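PDB 3IHV: SusD homolog, which probably binds glycans at the cell surface as an outer-membrane SusD-like protein of Bacteroides thetaiotaomicron. Local coordinates for residues A[303-308]-A[488-493]; A[51-56]-A[500-505]; A[310-315]-A[459-464]. All blocks are in the same frame, centred on the assembly; numbering follows the deposited sequence.

Interactions 1 and 2 meet at the two-stranded antiparallel sheet of 52-54 and 302-304, whose backbone pairs Lys303 with Gln53, and interaction 3 shares helix 306-313 with interaction 1. All three are mostly buried, but their chemistry differs. Interaction 1 is apolar and aromatic, Leu490 and Trp493 packing under the start of helix 306-313, with a sodium ion on the far side of helix 479-493. Interaction 2 is polar, one glutamine amide and two waters tying a strand to a loop. Interaction 3 is a ring stack with a water-bridged rim, where Asp311 lies exposed. Phe308 joins interactions 1 and 3 by touching Ser460 and Tyr461.

Interaction 1 of 3, residues A[303-308]-A[488-493]; sequences KVVHTF and KELGYW. With NA (sodium ion), chain E.
Val305, the N-cap residue of helix 306-313, meets Leu490 of helix 479-493 through CG1, which lies 3.9 Å from Leu490 CD2. The two side chains cross at about a right angle. His306 follows with the aromatic part of the contact: its CB sits over one face of the Trp493 indole in a CH-pi contact, 4.0 Å from the centroid of the six-membered ring. With CG swung opposite the backbone N (chi1 -156°), the imidazole leans over the indole at 33° to that ring, and His306 CD2 comes within 3.5 Å of Trp493 CZ2. Thr307 sends CG2 to the helix backbone, 3.6 Å from Glu489 O, while OG1 lies against Leu490 CD2. An alanine in place of Trp493 would probably leave His306 without its aromatic floor and Pro356 O without the indole N-H that now reaches it. Beyond the contact, Gly491 O and Tyr492 O bind a sodium ion, with Trp494 O completing the protein ligands. In the fold, helix 479-493 lies beside the turn from strand 302-304 into helix 306-313; Leu490 also touches Pro500 and Tyr502, Trp493 touches Leu310, and the ring of Tyr366 meets His306 edge-to-face.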
loop_
_atom_site.group_PDB
_atom_site.type_symbol
_atom_site.label_atom_id
_atom_site.label_comp_id
_atom_site.label_asym_id
_atom_site.label_seq_id
_atom_site.Cartn_x
_atom_site.Cartn_y
_atom_site.Cartn_z
ATOM N N LYS A 303 9.343 -12.755 -0.474
ATOM C CA LYS A 303 10.494 -13.123 0.296
ATOM C C LYS A 303 11.244 -11.871 0.728
ATOM O O LYS A 303 11.230 -10.861 0.035
ATOM C CB LYS A 303 11.408 -14.043 -0.535
ATOM C CG LYS A 303 10.752 -15.309 -0.993
ATOM C CD LYS A 303 10.102 -16.069 0.184
ATOM C CE LYS A 303 9.735 -17.494 -0.182
ATOM N NZ LYS A 303 9.058 -18.144 1.015
ATOM N N VAL A 304 11.869 -11.950 1.890
ATOM C CA VAL A 304 12.570 -10.809 2.465
ATOM C C VAL A 304 14.031 -10.790 2.048
ATOM O O VAL A 304 14.737 -11.809 2.157
ATOM C CB VAL A 304 12.492 -10.809 4.019
ATOM C CG1 VAL A 304 13.261 -9.591 4.610
ATOM C CG2 VAL A 304 11.035 -10.861 4.489
ATOM N N VAL A 305 14.503 -9.630 1.585
ATOM C CA VAL A 305 15.903 -9.508 1.187
ATOM C C VAL A 305 16.768 -9.647 2.434
ATOM O O VAL A 305 16.594 -8.892 3.396
ATOM C CB VAL A 305 16.136 -8.213 0.414
ATOM C CG1 VAL A 305 17.641 -7.989 0.107
ATOM C CG2 VAL A 305 15.293 -8.203 -0.920
ATOM N N HIS A 306 17.717 -10.584 2.442
ATOM C CA HIS A 306 18.407 -10.862 3.709
ATOM C C HIS A 306 19.273 -9.724 4.261
ATOM O O HIS A 306 19.408 -9.583 5.474
ATOM C CB HIS A 306 19.187 -12.163 3.709
ATOM C CG HIS A 306 19.387 -12.686 5.088
ATOM N ND1 HIS A 306 18.328 -13.114 5.859
ATOM C CD2 HIS A 306 20.490 -12.768 5.868
ATOM C CE1 HIS A 306 18.788 -13.501 7.039
ATOM N NE2 HIS A 306 20.097 -13.304 7.068
ATOM N N THR A 307 19.839 -8.901 3.379
ATOM C CA THR A 307 20.604 -7.756 3.840
ATOM C C THR A 307 19.746 -6.774 4.678
ATOM O O THR A 307 20.258 -6.118 5.595
ATOM C CB THR A 307 21.294 -7.087 2.695
ATOM O OG1 THR A 307 20.394 -6.978 1.598
ATOM C CG2 THR A 307 22.546 -7.944 2.231
ATOM N N PHE A 308 18.455 -6.677 4.378
ATOM C CA PHE A 308 17.531 -5.892 5.193
ATOM C C PHE A 308 17.463 -6.490 6.599
ATOM O O PHE A 308 17.552 -5.763 7.616
ATOM C CB PHE A 308 16.156 -5.843 4.516
ATOM C CG PHE A 308 15.096 -5.086 5.294
ATOM C CD1 PHE A 308 15.326 -3.800 5.743
ATOM C CD2 PHE A 308 13.823 -5.641 5.510
ATOM C CE1 PHE A 308 14.349 -3.105 6.403
ATOM C CE2 PHE A 308 12.859 -4.935 6.179
ATOM C CZ PHE A 308 13.131 -3.680 6.629
ATOM N N LYS A 488 24.824 -5.775 -5.009
ATOM C CA LYS A 488 26.199 -5.807 -4.464
ATOM C C LYS A 488 26.237 -6.299 -3.031
ATOM O O LYS A 488 27.033 -7.172 -2.683
ATOM C CB LYS A 488 26.810 -4.410 -4.453
ATOM C CG LYS A 488 26.919 -3.817 -5.784
ATOM C CD LYS A 488 27.660 -2.490 -5.802
ATOM C CE LYS A 488 27.649 -1.915 -7.243
ATOM N NZ LYS A 488 28.137 -0.493 -7.373
ATOM N N GLU A 489 25.343 -5.760 -2.207
ATOM C CA GLU A 489 25.320 -6.106 -0.797
ATOM C C GLU A 489 25.005 -7.563 -0.529
ATOM O O GLU A 489 25.632 -8.180 0.327
ATOM C CB GLU A 489 24.392 -5.176 -0.023
ATOM C CG GLU A 489 24.844 -3.690 -0.012
ATOM C CD GLU A 489 26.058 -3.415 0.885
ATOM O OE1 GLU A 489 26.406 -4.248 1.746
ATOM O OE2 GLU A 489 26.683 -2.356 0.689
ATOM N N LEU A 490 24.070 -8.131 -1.277
ATOM C CA LEU A 490 23.789 -9.550 -1.164
ATOM C C LEU A 490 25.007 -10.332 -1.589
ATOM O O LEU A 490 25.311 -11.365 -0.991
ATOM C CB LEU A 490 22.565 -9.939 -2.013
ATOM C CG LEU A 490 21.220 -9.445 -1.524
ATOM C CD1 LEU A 490 20.125 -9.542 -2.639
ATOM C CD2 LEU A 490 20.808 -10.238 -0.271
ATOM N N GLY A 491 25.717 -9.838 -2.603
ATOM C CA GLY A 491 26.924 -10.510 -3.068
ATOM C C GLY A 491 27.997 -10.514 -2.004
ATOM O O GLY A 491 28.705 -11.513 -1.855
ATOM N N TYR A 492 28.141 -9.415 -1.256
ATOM C CA TYR A 492 29.111 -9.379 -0.158
ATOM C C TYR A 492 28.706 -10.414 0.941
ATOM O O TYR A 492 29.533 -11.160 1.452
ATOM C CB TYR A 492 29.231 -7.988 0.475
ATOM C CG TYR A 492 29.581 -6.823 -0.457
ATOM C CD1 TYR A 492 30.512 -6.950 -1.457
ATOM C CD2 TYR A 492 29.039 -5.555 -0.229
ATOM C CE1 TYR A 492 30.833 -5.867 -2.273
ATOM C CE2 TYR A 492 29.351 -4.468 -1.034
ATOM C CZ TYR A 492 30.244 -4.639 -2.056
ATOM O OH TYR A 492 30.555 -3.555 -2.860
ATOM N N TRP A 493 27.444 -10.432 1.314
ATOM C CA TRP A 493 26.947 -11.398 2.298
ATOM C C TRP A 493 27.141 -12.893 1.938
ATOM O O TRP A 493 27.577 -13.716 2.775
ATOM C CB TRP A 493 25.465 -11.102 2.518
ATOM C CG TRP A 493 24.747 -12.167 3.258
ATOM C CD1 TRP A 493 24.958 -12.548 4.530
ATOM C CD2 TRP A 493 23.688 -12.969 2.752
ATOM N NE1 TRP A 493 24.081 -13.545 4.875
ATOM C CE2 TRP A 493 23.273 -13.809 3.794
ATOM C CE3 TRP A 493 23.022 -13.034 1.515
ATOM C CZ2 TRP A 493 22.250 -14.745 3.637
ATOM C CZ3 TRP A 493 21.985 -13.961 1.362
ATOM C CH2 TRP A 493 21.605 -14.786 2.423
HETATM NA NA NA E . 30.507 -12.767 -0.800
HETATM O O HOH W 1 32.187 -13.080 0.463
HETATM O O HOH W 2 31.919 -11.026 -1.976
#

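Interaction 2 of 3, residues A[51-56]-A[500-505]; sequences ISQVEG and PNYSVA
Gln53, on the strand 52-54 that pairs antiparallel with 302-304, reaches across to the loop of Asn501 and Tyr502, so this two-stranded sheet of the SusD-family fold is tied to the chain leading into helix 504-507. One direct hydrogen bond joins the segments: Gln53 NE2 donates a hydrogen bond to Asn501 O at 3.0 Å, with an N-H...O angle of 162°. The acceptor lies in the amide plane of Gln53, yet the donor stands 48° out of the plane of the Asn501 carbonyl. Gln53 CG sits between the backbone N and carbonyl carbon, and the chain is extended from there, which carries the amide to the loop. The Asn501 N-H is itself hydrogen-bonded to Gln364 OE1.

Water-mediated bonds use the other end of the amide. Water 3 donates to Gln53 OE1 and accepts from Val504 N, while water 4, 2.9 Å from Gln53 OE1, also accepts from Ser503 N; this buried oxygen thus links to two successive N-H groups of the loop.

Van der Waals contacts complete the joint. The Asn501 side chain lies against Gly56 O, its CB 3.7 Å away. Tyr502, whose hydroxyl is held by Thr49 O, turns its ring near the Gln53 amide, the planes 60° apart, with CD1 3.5 Å from Gln53 OE1.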
loop_
_atom_site.group_PDB
_atom_site.type_symbol
_atom_site.label_atom_id
_atom_site.label_comp_id
_atom_site.label_asym_id
_atom_site.label_seq_id
_atom_site.Cartn_x
_atom_site.Cartn_y
_atom_site.Cartn_z
ATOM N N ILE A 51 14.135 -4.401 0.369
ATOM C CA ILE A 51 13.535 -5.165 1.452
ATOM C C ILE A 51 12.815 -6.431 1.040
ATOM O O ILE A 51 12.749 -7.348 1.839
ATOM C CB ILE A 51 12.605 -4.256 2.345
ATOM C CG1 ILE A 51 11.269 -3.940 1.713
ATOM C CG2 ILE A 51 13.372 -2.981 2.755
ATOM C CD1 ILE A 51 10.253 -3.191 2.624
ATOM N N SER A 52 12.291 -6.504 -0.204
ATOM C CA SER A 52 11.580 -7.680 -0.603
ATOM C C SER A 52 11.692 -7.966 -2.083
ATOM O O SER A 52 11.993 -7.072 -2.905
ATOM C CB SER A 52 10.099 -7.612 -0.173
ATOM O OG SER A 52 9.390 -6.722 -0.966
ATOM N N GLN A 53 11.411 -9.225 -2.400
ATOM C CA GLN A 53 11.445 -9.698 -3.772
ATOM C C GLN A 53 10.569 -10.917 -3.886
ATOM O O GLN A 53 10.202 -11.569 -2.878
ATOM C CB GLN A 53 12.893 -10.058 -4.188
ATOM C CG GLN A 53 13.548 -11.193 -3.371
ATOM C CD GLN A 53 14.900 -11.622 -3.908
ATOM O OE1 GLN A 53 15.166 -11.490 -5.097
ATOM N NE2 GLN A 53 15.746 -12.196 -3.039
ATOM N N VAL A 54 10.270 -11.278 -5.122
ATOM C CA VAL A 54 9.502 -12.484 -5.348
ATOM C C VAL A 54 10.392 -13.733 -5.101
ATOM O O VAL A 54 11.599 -13.680 -5.257
ATOM C CB VAL A 54 8.910 -12.507 -6.754
ATOM C CG1 VAL A 54 10.012 -12.763 -7.838
ATOM C CG2 VAL A 54 7.819 -13.557 -6.831
ATOM N N GLU A 55 9.766 -14.841 -4.712
ATOM C CA GLU A 55 10.433 -16.109 -4.498
ATOM C C GLU A 55 11.150 -16.602 -5.764
ATOM O O GLU A 55 10.719 -16.318 -6.881
ATOM C CB GLU A 55 9.377 -17.170 -4.107
ATOM C CG GLU A 55 9.901 -18.562 -3.794
ATOM C CD GLU A 55 10.222 -19.434 -4.993
ATOM O OE1 GLU A 55 9.694 -19.222 -6.123
ATOM O OE2 GLU A 55 11.034 -20.367 -4.767
ATOM N N GLY A 56 12.209 -17.366 -5.546
ATOM C CA GLY A 56 12.915 -18.062 -6.643
ATOM C C GLY A 56 14.169 -17.364 -7.129
ATOM O O GLY A 56 14.498 -16.266 -6.688
ATOM N N PRO A 500 23.714 -15.188 -4.708
ATOM C CA PRO A 500 22.442 -15.154 -4.007
ATOM C C PRO A 500 21.310 -14.801 -4.980
ATOM O O PRO A 500 21.560 -14.197 -6.017
ATOM C CB PRO A 500 22.645 -14.001 -3.020
ATOM C CG PRO A 500 23.579 -13.102 -3.730
ATOM C CD PRO A 500 24.513 -13.978 -4.480
ATOM N N ASN A 501 20.085 -15.181 -4.648
ATOM C CA ASN A 501 18.923 -14.819 -5.468
ATOM C C ASN A 501 18.622 -13.330 -5.460
ATOM O O ASN A 501 18.346 -12.761 -4.401
ATOM C CB ASN A 501 17.645 -15.468 -4.946
ATOM C CG ASN A 501 17.668 -16.971 -4.960
ATOM O OD1 ASN A 501 18.454 -17.611 -5.672
ATOM N ND2 ASN A 501 16.784 -17.562 -4.130
ATOM N N TYR A 502 18.608 -12.688 -6.633
ATOM C CA TYR A 502 18.174 -11.277 -6.719
ATOM C C TYR A 502 17.926 -10.982 -8.190
ATOM O O TYR A 502 18.544 -10.094 -8.795
ATOM C CB TYR A 502 19.196 -10.288 -6.088
ATOM C CG TYR A 502 18.576 -8.961 -5.764
ATOM C CD1 TYR A 502 17.501 -8.869 -4.891
ATOM C CD2 TYR A 502 19.066 -7.796 -6.312
ATOM C CE1 TYR A 502 16.931 -7.648 -4.608
ATOM C CE2 TYR A 502 18.506 -6.600 -6.057
ATOM C CZ TYR A 502 17.454 -6.499 -5.211
ATOM O OH TYR A 502 16.873 -5.248 -4.972
ATOM N N SER A 503 16.969 -11.725 -8.742
ATOM C CA SER A 503 16.704 -11.681 -10.181
ATOM C C SER A 503 16.294 -10.311 -10.685
ATOM O O SER A 503 16.635 -9.916 -11.795
ATOM C CB SER A 503 15.654 -12.742 -10.526
ATOM O OG SER A 503 15.404 -12.735 -11.920
ATOM N N VAL A 504 15.607 -9.543 -9.853
ATOM C CA VAL A 504 15.197 -8.184 -10.214
ATOM C C VAL A 504 16.378 -7.351 -10.723
ATOM O O VAL A 504 16.203 -6.569 -11.650
ATOM C CB VAL A 504 14.415 -7.472 -9.063
ATOM C CG1 VAL A 504 15.302 -7.282 -7.798
ATOM C CG2 VAL A 504 13.841 -6.137 -9.531
ATOM N N ALA A 505 17.583 -7.523 -10.164
ATOM C CA ALA A 505 18.752 -6.749 -10.671
ATOM C C ALA A 505 19.159 -7.079 -12.109
ATOM O O ALA A 505 19.764 -6.260 -12.783
ATOM C CB ALA A 505 19.991 -6.918 -9.767
HETATM O O HOH W 3 14.030 -10.720 -7.569
HETATM O O HOH W 4 15.631 -13.597 -6.960
#

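Interaction 3 of 3, residues A[310-315]-A[459-464]; sequences LDWRED and RSYELS. With EDO (1,2-ethanediol), chain G.
Trp312 and Tyr461 lie face to face, the five-membered ring of the indole over the phenol ring with centroids 3.8 Å apart and planes only 11° from parallel. Their side chains come from helices 306-313 and 448-463 and slide past each other in opposite directions, so each ring extends back toward the other's backbone. The benzo part of the indole thereby passes beyond the phenol: Trp312 CZ2 stops 3.3 Å from Tyr461 O, and CZ3 lies near Ser464 OG, which stands at the edge of the indole. Trp312 chi1, at -148°, is turned some way off the fully anti position, and with it the indole lies nearly parallel to Tyr461.

Asp315 meets the tyrosine differently. Its carboxylate is turned 84° against the phenol plane, and OD2 comes 3.5 Å from Tyr461 CE2. Two waters join the acids to the phenol hydroxyl: water 6 donates to Asp315 OD2 and lies 2.6 Å from Tyr461 OH, at the edge of the ring and in its plane, whereas water 5 reaches the same hydroxyl and makes a weak bond to Asp311 OD2.

On the far side of helix 306-313, Arg313 NE and NH2 grip an ethanediol, probably from the crystallisation liquor, and NH2 also pairs with Asp353. The Trp312 N-H bond to Asp318 probably helps set the indole's rotation; the stack itself restrains the phenol ring, and the waters satisfy its hydroxyl.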
loop_
_atom_site.group_PDB
_atom_site.type_symbol
_atom_site.label_atom_id
_atom_site.label_comp_id
_atom_site.label_asym_id
_atom_site.label_seq_id
_atom_site.Cartn_x
_atom_site.Cartn_y
_atom_site.Cartn_z
ATOM N N LEU A 310 19.743 -8.348 8.026
ATOM C CA LEU A 310 21.007 -8.101 8.724
ATOM C C LEU A 310 21.071 -6.674 9.301
ATOM O O LEU A 310 21.501 -6.502 10.459
ATOM C CB LEU A 310 22.197 -8.420 7.821
ATOM C CG LEU A 310 22.300 -9.883 7.377
ATOM C CD1 LEU A 310 23.465 -10.062 6.372
ATOM C CD2 LEU A 310 22.457 -10.883 8.535
ATOM N N ASP A 311 20.675 -5.666 8.512
ATOM C CA ASP A 311 20.688 -4.275 8.997
ATOM C C ASP A 311 19.804 -4.151 10.216
ATOM O O ASP A 311 20.215 -3.627 11.242
ATOM C CB ASP A 311 20.180 -3.276 7.972
ATOM C CG ASP A 311 21.145 -3.055 6.854
ATOM O OD1 ASP A 311 22.326 -3.440 7.008
ATOM O OD2 ASP A 311 20.693 -2.540 5.807
ATOM N N TRP A 312 18.604 -4.703 10.112
ATOM C CA TRP A 312 17.624 -4.551 11.186
ATOM C C TRP A 312 18.025 -5.287 12.449
ATOM O O TRP A 312 17.717 -4.840 13.548
ATOM C CB TRP A 312 16.260 -5.080 10.746
ATOM C CG TRP A 312 15.095 -4.364 11.355
ATOM C CD1 TRP A 312 15.102 -3.533 12.433
ATOM C CD2 TRP A 312 13.721 -4.483 10.943
ATOM N NE1 TRP A 312 13.830 -3.084 12.677
ATOM C CE2 TRP A 312 12.964 -3.645 11.782
ATOM C CE3 TRP A 312 13.070 -5.190 9.919
ATOM C CZ2 TRP A 312 11.571 -3.505 11.650
ATOM C CZ3 TRP A 312 11.706 -5.041 9.771
ATOM C CH2 TRP A 312 10.961 -4.216 10.639
ATOM N N ARG A 313 18.710 -6.426 12.314
ATOM C CA ARG A 313 19.153 -7.179 13.481
ATOM C C ARG A 313 20.136 -6.421 14.393
ATOM O O ARG A 313 20.267 -6.781 15.562
ATOM C CB ARG A 313 19.729 -8.539 13.101
ATOM C CG ARG A 313 18.660 -9.490 12.618
ATOM C CD ARG A 313 19.199 -10.875 12.308
ATOM N NE ARG A 313 18.087 -11.823 12.147
ATOM C CZ ARG A 313 18.233 -13.117 11.904
ATOM N NH1 ARG A 313 19.445 -13.655 11.822
ATOM N NH2 ARG A 313 17.161 -13.896 11.788
ATOM N N GLU A 314 20.825 -5.427 13.852
ATOM C CA GLU A 314 21.703 -4.595 14.664
ATOM C C GLU A 314 20.939 -3.787 15.739
ATOM O O GLU A 314 21.473 -3.558 16.807
ATOM C CB GLU A 314 22.508 -3.652 13.754
ATOM C CG GLU A 314 23.502 -4.384 12.859
ATOM C CD GLU A 314 24.578 -5.169 13.663
ATOM O OE1 GLU A 314 25.346 -4.549 14.454
ATOM O OE2 GLU A 314 24.654 -6.410 13.524
ATOM N N ASP A 315 19.709 -3.368 15.451
ATOM C CA ASP A 315 18.854 -2.594 16.394
ATOM C C ASP A 315 18.034 -3.559 17.241
ATOM O O ASP A 315 16.807 -3.732 17.065
ATOM C CB ASP A 315 17.914 -1.693 15.607
ATOM C CG ASP A 315 18.656 -0.630 14.803
ATOM O OD1 ASP A 315 19.854 -0.480 15.074
ATOM O OD2 ASP A 315 18.031 0.045 13.964
ATOM N N ARG A 459 11.104 4.388 7.385
ATOM C CA ARG A 459 9.998 3.916 6.572
ATOM C C ARG A 459 10.077 2.422 6.302
ATOM O O ARG A 459 9.029 1.731 6.300
ATOM C CB ARG A 459 9.880 4.718 5.265
ATOM C CG ARG A 459 9.469 6.184 5.506
ATOM C CD ARG A 459 9.222 6.909 4.196
ATOM N NE ARG A 459 8.025 6.419 3.501
ATOM C CZ ARG A 459 6.776 6.686 3.870
ATOM N NH1 ARG A 459 6.492 7.445 4.945
ATOM N NH2 ARG A 459 5.789 6.134 3.192
ATOM N N SER A 460 11.295 1.900 6.100
ATOM C CA SER A 460 11.449 0.460 5.940
ATOM C C SER A 460 11.128 -0.261 7.234
ATOM O O SER A 460 10.399 -1.253 7.214
ATOM C CB SER A 460 12.837 0.094 5.403
ATOM O OG SER A 460 13.854 0.214 6.369
ATOM N N TYR A 461 11.624 0.229 8.375
ATOM C CA TYR A 461 11.363 -0.416 9.678
ATOM C C TYR A 461 9.911 -0.321 10.124
ATOM O O TYR A 461 9.391 -1.257 10.761
ATOM C CB TYR A 461 12.301 0.126 10.768
ATOM C CG TYR A 461 13.791 -0.137 10.527
ATOM C CD1 TYR A 461 14.235 -1.181 9.712
ATOM C CD2 TYR A 461 14.745 0.567 11.231
ATOM C CE1 TYR A 461 15.582 -1.450 9.554
ATOM C CE2 TYR A 461 16.098 0.284 11.103
ATOM C CZ TYR A 461 16.508 -0.721 10.263
ATOM O OH TYR A 461 17.852 -0.987 10.136
ATOM N N GLU A 462 9.236 0.766 9.741
ATOM C CA GLU A 462 7.860 0.932 10.165
ATOM C C GLU A 462 6.847 0.249 9.259
ATOM O O GLU A 462 5.866 -0.359 9.739
ATOM C CB GLU A 462 7.516 2.427 10.257
ATOM C CG GLU A 462 6.078 2.691 10.720
ATOM C CD GLU A 462 5.735 2.114 12.095
ATOM O OE1 GLU A 462 6.663 1.854 12.938
ATOM O OE2 GLU A 462 4.520 1.864 12.325
ATOM N N LEU A 463 7.083 0.349 7.956
ATOM C CA LEU A 463 6.090 -0.010 6.946
ATOM C C LEU A 463 6.454 -1.187 6.030
ATOM O O LEU A 463 5.799 -1.395 5.016
ATOM C CB LEU A 463 5.864 1.236 6.071
ATOM C CG LEU A 463 5.456 2.510 6.797
ATOM C CD1 LEU A 463 5.623 3.724 5.848
ATOM C CD2 LEU A 463 4.048 2.412 7.275
ATOM N N SER A 464 7.486 -1.954 6.384
ATOM C CA SER A 464 7.968 -3.023 5.535
ATOM C C SER A 464 6.846 -3.894 5.031
ATOM O O SER A 464 5.953 -4.209 5.789
ATOM C CB SER A 464 8.997 -3.903 6.276
ATOM O OG SER A 464 8.468 -4.531 7.433
HETATM C C1 EDO G . 13.935 -11.114 11.881
HETATM O O1 EDO G . 15.313 -10.827 12.203
HETATM C C2 EDO G . 13.721 -12.486 11.295
HETATM O O2 EDO G . 14.302 -13.487 12.131
HETATM O O HOH W 5 18.603 -0.408 7.238
HETATM O O HOH W 6 19.441 0.319 11.687
#